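Local coordinates for putative transcriptional regulator protein (Vibrio parahaemolyticus, PDB 3ER6), which probably acts as a DNA-binding transcription regulator, this chain being its DJ-1/PfpI-like domain, which lacks the AraC-type helix-turn-helix part of the whole protein, at residues A15-F21 and L55-I61; I83-L87 and F138-F142; L9-A15 and F43-T49. The protein carries 1 engineered substitution. All coordinates share one frame; numbering follows the deposited sequence.

Contact 1: A15-F21 and L55-I61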
ATOM      1  N   ALA A  15       7.004 -10.795  -3.219  1.00 27.82           N
ATOM      2  CA  ALA A  15       5.592 -10.476  -3.529  1.00 26.80           C
ATOM      3  C   ALA A  15       5.029 -11.669  -4.266  1.00 26.79           C
ATOM      4  O   ALA A  15       5.294 -11.874  -5.455  1.00 26.80           O
ATOM      5  CB  ALA A  15       5.525  -9.147  -4.407  1.00 28.12           C
ATOM      6  N   PRO A  16       4.328 -12.544  -3.547  1.00 25.92           N
ATOM      7  CA  PRO A  16       3.869 -13.746  -4.189  1.00 27.79           C
ATOM      8  C   PRO A  16       2.786 -13.596  -5.282  1.00 29.75           C
ATOM      9  O   PRO A  16       2.689 -14.461  -6.121  1.00 30.44           O
ATOM     10  CB  PRO A  16       3.334 -14.579  -3.028  1.00 28.87           C
ATOM     11  CG  PRO A  16       4.274 -14.186  -1.852  1.00 26.85           C
ATOM     12  CD  PRO A  16       4.329 -12.628  -2.070  1.00 24.86           C
ATOM     13  N   THR A  17       1.987 -12.536  -5.264  1.00 29.37           N
ATOM     14  CA  THR A  17       0.892 -12.390  -6.237  1.00 28.63           C
ATOM     15  C   THR A  17       0.563 -10.940  -6.557  1.00 27.78           C
ATOM     16  O   THR A  17       0.462 -10.100  -5.642  1.00 26.84           O
ATOM     17  CB  THR A  17      -0.418 -13.139  -5.766  1.00 28.46           C
ATOM     18  OG1 THR A  17      -1.497 -12.863  -6.688  1.00 29.34           O
ATOM     19  CG2 THR A  17      -0.855 -12.700  -4.437  1.00 29.74           C
ATOM     20  N   GLY A  18       0.325 -10.639  -7.843  1.00 28.52           N
ATOM     21  CA  GLY A  18      -0.085  -9.305  -8.224  1.00 28.01           C
ATOM     22  C   GLY A  18      -1.528  -8.987  -7.820  1.00 27.81           C
ATOM     23  O   GLY A  18      -1.957  -7.858  -7.888  1.00 29.64           O
ATOM     24  N   ARG A  19      -2.270  -9.965  -7.352  1.00 28.06           N
ATOM     25  CA  ARG A  19      -3.600  -9.687  -6.816  1.00 27.23           C
ATOM     26  C   ARG A  19      -3.545  -8.857  -5.530  1.00 26.76           C
ATOM     27  O   ARG A  19      -4.468  -8.062  -5.254  1.00 26.98           O
ATOM     28  CB  ARG A  19      -4.347 -11.009  -6.560  1.00 26.21           C
ATOM     29  CG  ARG A  19      -4.565 -11.933  -7.826  1.00 31.09           C
ATOM     30  CD  ARG A  19      -5.489 -11.289  -8.909  1.00 35.21           C
ATOM     31  NE  ARG A  19      -4.719 -10.376  -9.765  1.00 37.44           N
ATOM     32  CZ  ARG A  19      -5.269  -9.480 -10.588  1.00 38.29           C
ATOM     33  NH1 ARG A  19      -4.512  -8.680 -11.293  1.00 34.70           N
ATOM     34  NH2 ARG A  19      -6.590  -9.371 -10.683  1.00 34.38           N
ATOM     35  N   TYR A  20      -2.444  -8.996  -4.773  1.00 25.02           N
ATOM     36  CA  TYR A  20      -2.324  -8.366  -3.477  1.00 26.71           C
ATOM     37  C   TYR A  20      -0.867  -8.073  -3.239  1.00 26.51           C
ATOM     38  O   TYR A  20      -0.187  -8.810  -2.511  1.00 26.88           O
ATOM     39  CB  TYR A  20      -2.860  -9.326  -2.372  1.00 25.44           C
ATOM     40  CG  TYR A  20      -4.361  -9.507  -2.517  1.00 27.16           C
ATOM     41  CD1 TYR A  20      -5.237  -8.460  -2.201  1.00 27.55           C
ATOM     42  CD2 TYR A  20      -4.906 -10.707  -3.010  1.00 28.28           C
ATOM     43  CE1 TYR A  20      -6.656  -8.632  -2.342  1.00 28.45           C
ATOM     44  CE2 TYR A  20      -6.276 -10.870  -3.204  1.00 28.54           C
ATOM     45  CZ  TYR A  20      -7.143  -9.867  -2.861  1.00 28.18           C
ATOM     46  OH  TYR A  20      -8.506 -10.070  -3.029  1.00 30.75           O
ATOM     47  N   PHE A  21      -0.340  -7.081  -3.939  1.00 25.15           N
ATOM     48  CA  PHE A  21       1.073  -6.706  -3.712  1.00 26.42           C
ATOM     49  C   PHE A  21       1.233  -5.308  -3.130  1.00 26.77           C
ATOM     50  O   PHE A  21       2.363  -4.933  -2.735  1.00 24.92           O
ATOM     51  CB  PHE A  21       1.934  -6.873  -4.978  1.00 26.90           C
ATOM     52  CG  PHE A  21       1.773  -5.747  -5.988  1.00 29.24           C
ATOM     53  CD1 PHE A  21       2.741  -4.770  -6.134  1.00 25.37           C
ATOM     54  CD2 PHE A  21       0.633  -5.693  -6.815  1.00 29.42           C
ATOM     55  CE1 PHE A  21       2.585  -3.721  -7.078  1.00 28.70           C
ATOM     56  CE2 PHE A  21       0.493  -4.672  -7.766  1.00 31.94           C
ATOM     57  CZ  PHE A  21       1.464  -3.673  -7.884  1.00 27.98           C
ATOM     58  N   LEU A  55       4.753  -9.374 -12.079  1.00 26.26           N
ATOM     59  CA  LEU A  55       3.491  -9.562 -11.425  1.00 28.70           C
ATOM     60  C   LEU A  55       2.512  -8.933 -12.371  1.00 26.61           C
ATOM     61  O   LEU A  55       2.807  -7.890 -12.964  1.00 29.52           O
ATOM     62  CB  LEU A  55       3.421  -8.825 -10.079  1.00 27.83           C
ATOM     63  CG  LEU A  55       4.278  -9.422  -8.932  1.00 33.11           C
ATOM     64  CD1 LEU A  55       3.836  -8.739  -7.706  1.00 35.26           C
ATOM     65  CD2 LEU A  55       4.088 -10.909  -8.792  1.00 31.37           C
ATOM     66  N   ILE A  56       1.320  -9.480 -12.397  1.00 27.77           N
ATOM     67  CA  ILE A  56       0.200  -8.830 -13.108  1.00 27.38           C
ATOM     68  C   ILE A  56      -0.690  -8.192 -12.015  1.00 26.78           C
ATOM     69  O   ILE A  56      -1.329  -8.893 -11.247  1.00 27.25           O
ATOM     70  CB  ILE A  56      -0.553  -9.869 -13.911  1.00 28.41           C
ATOM     71  CG1 ILE A  56       0.433 -10.587 -14.888  1.00 29.32           C
ATOM     72  CG2 ILE A  56      -1.770  -9.170 -14.646  1.00 27.87           C
ATOM     73  CD1 ILE A  56       1.062  -9.549 -15.926  1.00 30.47           C
ATOM     74  N   GLY A  57      -0.688  -6.869 -11.934  1.00 26.67           N
ATOM     75  CA  GLY A  57      -1.374  -6.143 -10.860  1.00 27.21           C
ATOM     76  C   GLY A  57      -2.755  -5.736 -11.344  1.00 27.03           C
ATOM     77  O   GLY A  57      -3.134  -6.002 -12.498  1.00 29.40           O
ATOM     78  N   ARG A  58      -3.533  -5.141 -10.460  1.00 29.45           N
ATOM     79  CA  ARG A  58      -4.850  -4.677 -10.826  1.00 29.39           C
ATOM     80  C   ARG A  58      -4.746  -3.408 -11.651  1.00 29.40           C
ATOM     81  O   ARG A  58      -3.714  -2.776 -11.691  1.00 27.65           O
ATOM     82  CB  ARG A  58      -5.627  -4.460  -9.555  1.00 32.08           C
ATOM     83  CG  ARG A  58      -5.934  -5.866  -8.928  1.00 31.25           C
ATOM     84  CD  ARG A  58      -6.505  -5.690  -7.640  1.00 33.64           C
ATOM     85  NE  ARG A  58      -6.548  -6.919  -6.841  1.00 29.88           N
ATOM     86  CZ  ARG A  58      -7.506  -7.850  -6.862  1.00 33.63           C
ATOM     87  NH1 ARG A  58      -8.533  -7.829  -7.728  1.00 28.34           N
ATOM     88  NH2 ARG A  58      -7.406  -8.852  -6.000  1.00 29.61           N
ATOM     89  N   GLY A  59      -5.809  -3.095 -12.367  1.00 29.08           N
ATOM     90  CA  GLY A  59      -5.839  -1.890 -13.200  1.00 29.82           C
ATOM     91  C   GLY A  59      -4.953  -2.017 -14.448  1.00 30.35           C
ATOM     92  O   GLY A  59      -4.515  -1.004 -14.985  1.00 31.33           O
ATOM     93  N   GLY A  60      -4.715  -3.254 -14.900  1.00 30.97           N
ATOM     94  CA  GLY A  60      -3.975  -3.534 -16.125  1.00 30.43           C
ATOM     95  C   GLY A  60      -2.510  -3.155 -16.086  1.00 31.17           C
ATOM     96  O   GLY A  60      -1.972  -2.632 -17.077  1.00 33.36           O
ATOM     97  N   ILE A  61      -1.845  -3.361 -14.961  1.00 28.87           N
ATOM     98  CA  ILE A  61      -0.404  -3.085 -14.902  1.00 27.88           C
ATOM     99  C   ILE A  61       0.439  -4.351 -14.865  1.00 28.82           C
ATOM    100  O   ILE A  61      -0.024  -5.458 -14.455  1.00 28.02           O
ATOM    101  CB  ILE A  61      -0.010  -2.220 -13.665  1.00 27.71           C
ATOM    102  CG1 ILE A  61      -0.354  -2.964 -12.347  1.00 29.90           C
ATOM    103  CG2 ILE A  61      -0.686  -0.863 -13.779  1.00 27.26           C
ATOM    104  CD1 ILE A  61      -0.015  -2.209 -11.038  1.00 31.15           C
TER
HETATM  105  O   HOH W   1      -2.843  -5.396  -7.211  1.00 30.06           O
HETATM  106  O   HOH W   2       0.826 -11.834 -10.398  1.00 42.16           O
HETATM  107  O   HOH W   3      -1.988 -11.386 -10.312  1.00 31.16           O
HETATM  108  O   HOH W   4      -9.044 -11.194  -6.153  1.00 48.93           O
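Arg58 reaches side-on to the backbone carbonyl of Arg19 and holds that one oxygen with two nitrogens. Arg58 NE lies 2.9 Å from Arg19 O, in the carbonyl plane and on a lone pair, while Arg58 NH2, at 3.1 Å from Arg19 O, comes in tilted and makes the more bent bond. The extended chain from CG to NE (chi2 172°, chi3 -167°) carries the guanidinium this far. Arg58 NH2 also stands over the face of the Tyr20 ring, 3.3 Å from Tyr20 CZ, in a cation-pi contact with the two planes 62° apart, and donates a hydrogen bond to a water. Arg58 NH1 forms a salt bridge with Glu32 of the second subunit, whose Thr33 bonds the Tyr20 hydroxyl.

Bent at chi2 and chi3, Arg19 sends NH1 in a nearly straight bond to Ile56 O (3.2 Å), although from above the carbonyl plane; a second water joins its NE to the same oxygen. Arg58 CG lies over one guanidinium face. Thr17 OG1 accepts from Arg19 N in an ST turn. Without a side chain, Gly18 can bring its CA to 3.3 Å from Ile56 O; a further water links Gly18 N with Ile56 N, and another donates to Gly18 O.

Leu55 CD1 touches both Ala15 CB (3.7 Å) and Phe21 CB, and Ile61 CD1 meets the edge of Phe21. The backbone carbonyls of Gly18, Arg19 and Ile56 are thus served by arginine and water, and the second subunit's glutamate probably makes the two neighbouring guanidinium groups tolerable, tying them to the dimer interface.

Contact 2: I83-L87 and F138-F142; sequences IGDPL and FAHLF
Asp85 OD1 accepts from the backbone N of Leu87 at 2.9 Å, and the same oxygen rests 3.7 Å from Phe138 CE1 and near Leu141 CD2. The amide meets the carboxylate from well above its plane, through a fairly straight bond (155° at the hydrogen). With CG anti to its own nitrogen (chi1 -180°), Asp85 brings the carboxylate over the start of the helix that follows, and the carboxylate plane lies 30° from the plane of the Phe138 ring.

Within 83-87, Pro86 offers the largest apolar surface. Its CD sits over the centre of the Phe138 ring, 3.8 Å from the centroid and 11° off the ring normal, a well-placed CH-pi contact. Proline suits this first helical turn, since it has no N-H to donate and its ring is a compact, rigid surface.

Through its bond to Leu87 N, Asp85 is the N-cap of helix 86-89, a short helix that begins just after strand 77-80 of the central sheet in this DJ-1/PfpI-like alpha/beta fold. The positive phi of Gly84 helps turn the chain into it, and Thr116 OG1 bonds to both Ile83 N and Gly84 O.

From helix 136-145, Leu141 (CG anti to its nitrogen) points both methyls at the partner segment. CD2 touches Pro86 CD at 3.9 Å, whereas CD1 meets Leu87 CD1 at 3.6 Å where the contact runs out to the surface. Phe119 of helix 117-124 packs against both Pro86 and Phe138.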
ATOM      1  N   ILE A  83      -0.333 -13.865  -0.044  1.00 29.60           N
ATOM      2  CA  ILE A  83      -0.473 -14.925  -1.023  1.00 29.69           C
ATOM      3  C   ILE A  83      -1.884 -14.992  -1.554  1.00 30.39           C
ATOM      4  O   ILE A  83      -2.243 -15.945  -2.255  1.00 32.03           O
ATOM      5  CB  ILE A  83       0.046 -16.334  -0.489  1.00 30.69           C
ATOM      6  CG1 ILE A  83      -0.725 -16.813   0.774  1.00 29.08           C
ATOM      7  CG2 ILE A  83       1.558 -16.298  -0.210  1.00 29.18           C
ATOM      8  CD1 ILE A  83      -0.429 -18.367   1.117  1.00 27.61           C
ATOM      9  N   GLY A  84      -2.688 -13.985  -1.219  1.00 30.54           N
ATOM     10  CA  GLY A  84      -4.135 -14.011  -1.539  1.00 33.00           C
ATOM     11  C   GLY A  84      -4.835 -15.134  -0.760  1.00 33.58           C
ATOM     12  O   GLY A  84      -4.557 -15.337   0.403  1.00 33.36           O
ATOM     13  N   ASP A  85      -5.693 -15.885  -1.418  1.00 33.61           N
ATOM     14  CA  ASP A  85      -6.399 -16.952  -0.755  1.00 35.36           C
ATOM     15  C   ASP A  85      -5.499 -18.156  -0.640  1.00 33.39           C
ATOM     16  O   ASP A  85      -5.151 -18.798  -1.649  1.00 33.70           O
ATOM     17  CB  ASP A  85      -7.655 -17.319  -1.540  1.00 35.87           C
ATOM     18  CG  ASP A  85      -8.463 -18.450  -0.882  1.00 37.99           C
ATOM     19  OD1 ASP A  85      -8.084 -19.067   0.152  1.00 36.78           O
ATOM     20  OD2 ASP A  85      -9.524 -18.733  -1.454  1.00 44.78           O
ATOM     21  N   PRO A  86      -5.136 -18.491   0.602  1.00 33.78           N
ATOM     22  CA  PRO A  86      -4.156 -19.576   0.820  1.00 34.69           C
ATOM     23  C   PRO A  86      -4.649 -20.903   0.258  1.00 37.19           C
ATOM     24  O   PRO A  86      -3.847 -21.768  -0.112  1.00 36.67           O
ATOM     25  CB  PRO A  86      -3.979 -19.616   2.336  1.00 33.50           C
ATOM     26  CG  PRO A  86      -4.385 -18.188   2.800  1.00 34.33           C
ATOM     27  CD  PRO A  86      -5.511 -17.783   1.836  1.00 32.04           C
ATOM     28  N   LEU A  87      -5.964 -21.061   0.200  1.00 39.61           N
ATOM     29  CA  LEU A  87      -6.528 -22.355  -0.204  1.00 42.93           C
ATOM     30  C   LEU A  87      -6.168 -22.524  -1.668  1.00 44.55           C
ATOM     31  O   LEU A  87      -5.931 -23.627  -2.147  1.00 47.14           O
ATOM     32  CB  LEU A  87      -8.044 -22.306  -0.016  1.00 42.11           C
ATOM     33  CG  LEU A  87      -8.695 -23.618   0.414  1.00 45.95           C
ATOM     34  CD1 LEU A  87      -7.903 -24.256   1.566  1.00 44.93           C
ATOM     35  CD2 LEU A  87     -10.144 -23.376   0.771  1.00 46.40           C
ATOM     36  N   PHE A 138      -9.467 -14.243   7.078  1.00 34.92           N
ATOM     37  CA  PHE A 138      -8.840 -15.556   6.932  1.00 35.71           C
ATOM     38  C   PHE A 138      -8.569 -16.344   8.243  1.00 35.15           C
ATOM     39  O   PHE A 138      -7.892 -17.378   8.212  1.00 35.15           O
ATOM     40  CB  PHE A 138      -7.588 -15.487   6.024  1.00 35.65           C
ATOM     41  CG  PHE A 138      -7.928 -15.482   4.536  1.00 37.93           C
ATOM     42  CD1 PHE A 138      -8.716 -16.497   3.993  1.00 38.63           C
ATOM     43  CD2 PHE A 138      -7.471 -14.488   3.687  1.00 37.06           C
ATOM     44  CE1 PHE A 138      -9.048 -16.521   2.663  1.00 39.09           C
ATOM     45  CE2 PHE A 138      -7.814 -14.500   2.358  1.00 38.73           C
ATOM     46  CZ  PHE A 138      -8.609 -15.511   1.843  1.00 40.63           C
ATOM     47  N   ALA A 139      -9.102 -15.881   9.379  1.00 34.90           N
ATOM     48  CA  ALA A 139      -8.791 -16.541  10.650  1.00 36.07           C
ATOM     49  C   ALA A 139      -9.325 -17.975  10.742  1.00 36.57           C
ATOM     50  O   ALA A 139      -8.655 -18.882  11.298  1.00 35.73           O
ATOM     51  CB  ALA A 139      -9.288 -15.732  11.864  1.00 36.29           C
ATOM     52  N   HIS A 140     -10.533 -18.194  10.210  1.00 36.50           N
ATOM     53  CA  HIS A 140     -11.074 -19.556  10.202  1.00 36.54           C
ATOM     54  C   HIS A 140     -10.156 -20.536   9.451  1.00 35.71           C
ATOM     55  O   HIS A 140      -9.803 -21.594   9.949  1.00 35.19           O
ATOM     56  CB  HIS A 140     -12.473 -19.596   9.582  1.00 37.67           C
ATOM     57  CG  HIS A 140     -13.048 -20.976   9.562  1.00 42.56           C
ATOM     58  ND1 HIS A 140     -13.551 -21.590  10.694  1.00 46.70           N
ATOM     59  CD2 HIS A 140     -13.129 -21.895   8.570  1.00 46.17           C
ATOM     60  CE1 HIS A 140     -13.949 -22.813  10.391  1.00 44.09           C
ATOM     61  NE2 HIS A 140     -13.700 -23.023   9.109  1.00 48.05           N
ATOM     62  N   LEU A 141      -9.772 -20.164   8.236  1.00 35.80           N
ATOM     63  CA  LEU A 141      -8.907 -21.017   7.428  1.00 35.11           C
ATOM     64  C   LEU A 141      -7.591 -21.291   8.141  1.00 34.92           C
ATOM     65  O   LEU A 141      -7.140 -22.444   8.194  1.00 34.52           O
ATOM     66  CB  LEU A 141      -8.681 -20.414   6.038  1.00 35.13           C
ATOM     67  CG  LEU A 141      -7.786 -21.215   5.077  1.00 33.38           C
ATOM     68  CD1 LEU A 141      -8.391 -22.592   4.756  1.00 35.65           C
ATOM     69  CD2 LEU A 141      -7.587 -20.441   3.769  1.00 32.55           C
ATOM     70  N   PHE A 142      -6.974 -20.246   8.689  1.00 34.43           N
ATOM     71  CA  PHE A 142      -5.735 -20.442   9.458  1.00 35.55           C
ATOM     72  C   PHE A 142      -5.975 -21.500  10.557  1.00 36.49           C
ATOM     73  O   PHE A 142      -5.136 -22.375  10.797  1.00 36.28           O
ATOM     74  CB  PHE A 142      -5.296 -19.159  10.121  1.00 35.78           C
ATOM     75  CG  PHE A 142      -3.888 -19.207  10.633  1.00 36.76           C
ATOM     76  CD1 PHE A 142      -2.841 -18.822   9.810  1.00 35.39           C
ATOM     77  CD2 PHE A 142      -3.612 -19.645  11.927  1.00 34.35           C
ATOM     78  CE1 PHE A 142      -1.529 -18.871  10.264  1.00 32.19           C
ATOM     79  CE2 PHE A 142      -2.307 -19.688  12.397  1.00 35.06           C
ATOM     80  CZ  PHE A 142      -1.255 -19.296  11.529  1.00 36.23           C
TER

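Contact 3: L9-A15 and F43-T49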
ATOM      1  N   LEU A   9      22.387  -2.044   4.662  1.00 39.56           N
ATOM      2  CA  LEU A   9      21.264  -2.868   5.119  1.00 37.38           C
ATOM      3  C   LEU A   9      20.529  -3.271   3.871  1.00 35.57           C
ATOM      4  O   LEU A   9      20.363  -2.475   2.942  1.00 35.02           O
ATOM      5  CB  LEU A   9      20.314  -2.079   6.015  1.00 38.63           C
ATOM      6  CG  LEU A   9      20.864  -1.691   7.382  1.00 40.95           C
ATOM      7  CD1 LEU A   9      19.793  -0.874   8.130  1.00 46.68           C
ATOM      8  CD2 LEU A   9      21.285  -2.936   8.166  1.00 44.10           C
ATOM      9  N   ARG A  10      20.121  -4.515   3.831  1.00 33.63           N
ATOM     10  CA  ARG A  10      19.406  -5.040   2.686  1.00 32.04           C
ATOM     11  C   ARG A  10      18.019  -5.526   3.071  1.00 30.75           C
ATOM     12  O   ARG A  10      17.876  -6.287   4.034  1.00 28.66           O
ATOM     13  CB  ARG A  10      20.164  -6.223   2.096  1.00 31.02           C
ATOM     14  CG  ARG A  10      19.387  -6.868   0.936  1.00 31.36           C
ATOM     15  CD  ARG A  10      20.202  -8.056   0.365  1.00 34.57           C
ATOM     16  NE  ARG A  10      21.370  -7.554  -0.382  1.00 32.93           N
ATOM     17  CZ  ARG A  10      22.501  -8.249  -0.590  1.00 37.55           C
ATOM     18  NH1 ARG A  10      22.619  -9.488  -0.108  1.00 34.89           N
ATOM     19  NH2 ARG A  10      23.518  -7.703  -1.297  1.00 37.50           N
ATOM     20  N   VAL A  11      17.013  -5.098   2.308  1.00 28.73           N
ATOM     21  CA  VAL A  11      15.676  -5.671   2.463  1.00 27.99           C
ATOM     22  C   VAL A  11      15.318  -6.401   1.177  1.00 27.01           C
ATOM     23  O   VAL A  11      15.475  -5.829   0.087  1.00 28.19           O
ATOM     24  CB  VAL A  11      14.603  -4.575   2.728  1.00 28.23           C
ATOM     25  CG1 VAL A  11      13.188  -5.244   2.881  1.00 24.29           C
ATOM     26  CG2 VAL A  11      14.994  -3.718   4.009  1.00 28.66           C
ATOM     27  N   VAL A  12      14.930  -7.663   1.284  1.00 26.06           N
ATOM     28  CA  VAL A  12      14.375  -8.366   0.103  1.00 26.89           C
ATOM     29  C   VAL A  12      12.863  -8.546   0.391  1.00 27.12           C
ATOM     30  O   VAL A  12      12.460  -8.947   1.516  1.00 27.00           O
ATOM     31  CB  VAL A  12      15.083  -9.735  -0.151  1.00 27.54           C
ATOM     32  CG1 VAL A  12      14.430 -10.464  -1.343  1.00 25.09           C
ATOM     33  CG2 VAL A  12      16.636  -9.506  -0.393  1.00 25.96           C
ATOM     34  N   ALA A  13      12.031  -8.159  -0.569  1.00 26.81           N
ATOM     35  CA  ALA A  13      10.578  -8.255  -0.392  1.00 26.70           C
ATOM     36  C   ALA A  13       9.994  -9.197  -1.440  1.00 27.93           C
ATOM     37  O   ALA A  13       9.938  -8.884  -2.635  1.00 28.50           O
ATOM     38  CB  ALA A  13       9.944  -6.841  -0.528  1.00 28.03           C
ATOM     39  N   LEU A  14       9.575 -10.374  -1.000  1.00 26.11           N
ATOM     40  CA  LEU A  14       8.938 -11.335  -1.855  1.00 27.49           C
ATOM     41  C   LEU A  14       7.448 -11.026  -1.971  1.00 26.85           C
ATOM     42  O   LEU A  14       6.719 -11.026  -0.951  1.00 26.50           O
ATOM     43  CB  LEU A  14       9.113 -12.730  -1.249  1.00 27.23           C
ATOM     44  CG  LEU A  14       8.394 -13.875  -1.950  1.00 27.35           C
ATOM     45  CD1 LEU A  14       9.036 -14.133  -3.379  1.00 28.45           C
ATOM     46  CD2 LEU A  14       8.475 -15.077  -1.045  1.00 28.91           C
ATOM     47  N   ALA A  15       7.004 -10.795  -3.219  1.00 27.82           N
ATOM     48  CA  ALA A  15       5.592 -10.476  -3.529  1.00 26.80           C
ATOM     49  C   ALA A  15       5.029 -11.669  -4.266  1.00 26.79           C
ATOM     50  O   ALA A  15       5.294 -11.874  -5.455  1.00 26.80           O
ATOM     51  CB  ALA A  15       5.525  -9.147  -4.407  1.00 28.12           C
ATOM     52  N   PHE A  43      21.095   1.830   2.357  1.00 37.32           N
ATOM     53  CA  PHE A  43      19.874   1.049   2.515  1.00 36.99           C
ATOM     54  C   PHE A  43      19.472   0.593   1.118  1.00 37.03           C
ATOM     55  O   PHE A  43      19.331   1.437   0.214  1.00 35.48           O
ATOM     56  CB  PHE A  43      18.783   1.929   3.143  1.00 36.27           C
ATOM     57  CG  PHE A  43      17.580   1.149   3.654  1.00 36.68           C
ATOM     58  CD1 PHE A  43      17.666   0.393   4.822  1.00 38.68           C
ATOM     59  CD2 PHE A  43      16.384   1.188   2.979  1.00 36.44           C
ATOM     60  CE1 PHE A  43      16.555  -0.325   5.325  1.00 39.15           C
ATOM     61  CE2 PHE A  43      15.265   0.486   3.461  1.00 36.95           C
ATOM     62  CZ  PHE A  43      15.367  -0.295   4.626  1.00 37.35           C
ATOM     63  N   MET A  44      19.365  -0.722   0.914  1.00 35.41           N
ATOM     64  CA  MET A  44      19.003  -1.252  -0.394  1.00 36.08           C
ATOM     65  C   MET A  44      17.832  -2.205  -0.304  1.00 34.39           C
ATOM     66  O   MET A  44      17.817  -3.125   0.535  1.00 33.80           O
ATOM     67  CB  MET A  44      20.171  -1.884  -1.175  1.00 36.01           C
ATOM     68  CG  MET A  44      21.396  -2.351  -0.396  1.00 45.21           C
ATOM     69  SD  MET A  44      22.883  -2.645  -1.479  1.00 58.15           S
ATOM     70  CE  MET A  44      22.457  -1.453  -2.763  1.00 51.19           C
ATOM     71  N   THR A  45      16.829  -1.974  -1.137  1.00 31.90           N
ATOM     72  CA  THR A  45      15.652  -2.861  -1.150  1.00 30.09           C
ATOM     73  C   THR A  45      15.436  -3.517  -2.519  1.00 29.16           C
ATOM     74  O   THR A  45      15.847  -2.963  -3.564  1.00 28.56           O
ATOM     75  CB  THR A  45      14.358  -2.112  -0.721  1.00 30.12           C
ATOM     76  OG1 THR A  45      13.964  -1.234  -1.767  1.00 30.41           O
ATOM     77  CG2 THR A  45      14.599  -1.267   0.572  1.00 29.57           C
ATOM     78  N   HIS A  46      14.831  -4.705  -2.528  1.00 29.29           N
ATOM     79  CA  HIS A  46      14.603  -5.429  -3.788  1.00 28.80           C
ATOM     80  C   HIS A  46      13.281  -6.139  -3.737  1.00 28.51           C
ATOM     81  O   HIS A  46      13.062  -6.928  -2.826  1.00 30.61           O
ATOM     82  CB  HIS A  46      15.717  -6.491  -4.055  1.00 28.59           C
ATOM     83  CG  HIS A  46      17.111  -5.970  -3.865  1.00 27.63           C
ATOM     84  ND1 HIS A  46      17.873  -5.510  -4.911  1.00 32.15           N
ATOM     85  CD2 HIS A  46      17.869  -5.819  -2.745  1.00 29.97           C
ATOM     86  CE1 HIS A  46      19.044  -5.100  -4.458  1.00 34.82           C
ATOM     87  NE2 HIS A  46      19.074  -5.285  -3.146  1.00 34.60           N
ATOM     88  N   VAL A  47      12.399  -5.858  -4.692  1.00 26.76           N
ATOM     89  CA  VAL A  47      11.235  -6.718  -4.892  1.00 27.50           C
ATOM     90  C   VAL A  47      11.604  -7.939  -5.734  1.00 26.69           C
ATOM     91  O   VAL A  47      12.230  -7.809  -6.797  1.00 28.76           O
ATOM     92  CB  VAL A  47      10.063  -5.928  -5.542  1.00 28.36           C
ATOM     93  CG1 VAL A  47       8.945  -6.845  -5.960  1.00 27.09           C
ATOM     94  CG2 VAL A  47       9.556  -4.811  -4.536  1.00 27.50           C
ATOM     95  N   VAL A  48      11.206  -9.108  -5.273  1.00 25.51           N
ATOM     96  CA  VAL A  48      11.357 -10.375  -6.015  1.00 27.44           C
ATOM     97  C   VAL A  48      10.036 -11.131  -6.088  1.00 27.18           C
ATOM     98  O   VAL A  48       9.156 -10.942  -5.235  1.00 29.63           O
ATOM     99  CB  VAL A  48      12.441 -11.327  -5.400  1.00 27.73           C
ATOM    100  CG1 VAL A  48      13.819 -10.654  -5.515  1.00 27.73           C
ATOM    101  CG2 VAL A  48      12.076 -11.706  -3.943  1.00 27.78           C
ATOM    102  N   THR A  49       9.872 -11.929  -7.136  1.00 27.27           N
ATOM    103  CA  THR A  49       8.646 -12.674  -7.324  1.00 28.26           C
ATOM    104  C   THR A  49       8.989 -14.157  -7.352  1.00 29.08           C
ATOM    105  O   THR A  49      10.124 -14.552  -7.659  1.00 28.35           O
ATOM    106  CB  THR A  49       7.903 -12.259  -8.608  1.00 28.97           C
ATOM    107  OG1 THR A  49       8.655 -12.727  -9.748  1.00 26.21           O
ATOM    108  CG2 THR A  49       7.646 -10.659  -8.658  1.00 26.19           C
TER
HETATM  109  O   HOH W   5      21.468  -5.242  -1.971  1.00 48.52           O
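Phe43 and Val11 make the tightest side-chain meeting between these parallel strands, with Val11 CG2 at 3.5 Å from Phe43 CZ. Leu9 CB adds to it at Phe43 CD1, and Thr45 CG2 lies beside Val11 CB. Val11, Ala13, Phe43 and Val47 on this face pack against helix 22-37, the crossover helix of the beta-alpha-beta unit, while Leu9 meets helix 173-184; small Ala13 lets Ile24 come close. On the other face, Val12 CG1 packs on Val48 CG2 (3.7 Å) and Leu14 CD1 continues the apolar run.

Toward Arg10, Met44 and His46 the same face becomes looser and wetter. Arg10 CG is 4.1 Å from His46 CD2, and their polar ends meet through a water, 2.8 Å from Arg10 NE and 2.7 Å from His46 NE2. Arg10 NH1 bonds separately to Phe74 O, while the Met44 side chain leads outward.

Six backbone hydrogen bonds, from Met44 N to Leu9 O (2.9 Å) through to Ala15 N with Val48 O, join the pair. Strand 43-48 is outermost in its chain, yet Val47 bonds through its backbone to the second subunit. Backbone bonding thus fixes the pairing; apolar groups pack on the helix side, while arginine and its water stay near His46.

Overall arrangement
Contacts 1 and 3 are buried and contact 2 lies near the surface. Contact 3 belongs to the central sheet and relies on regular backbone bonding with largely apolar side-chain packing; contact 1 continues from it through the shared Ala15, and Leu55 packs on Thr49 where they meet. There regular pairing gives way to arginine, water and carbonyl chemistry. Both touch the second subunit, whereas neither segment of contact 2 does. Contact 2 is almost wholly apolar across its interface, with a single capping bond, within 83-87, at a helix start. Thr17 and Tyr20 pack on the loop at Ile83 and Gly84, bringing contacts 1 and 2 together, while contacts 2 and 3 lie on opposite sides of the chain's centre, about 24 Å between centres.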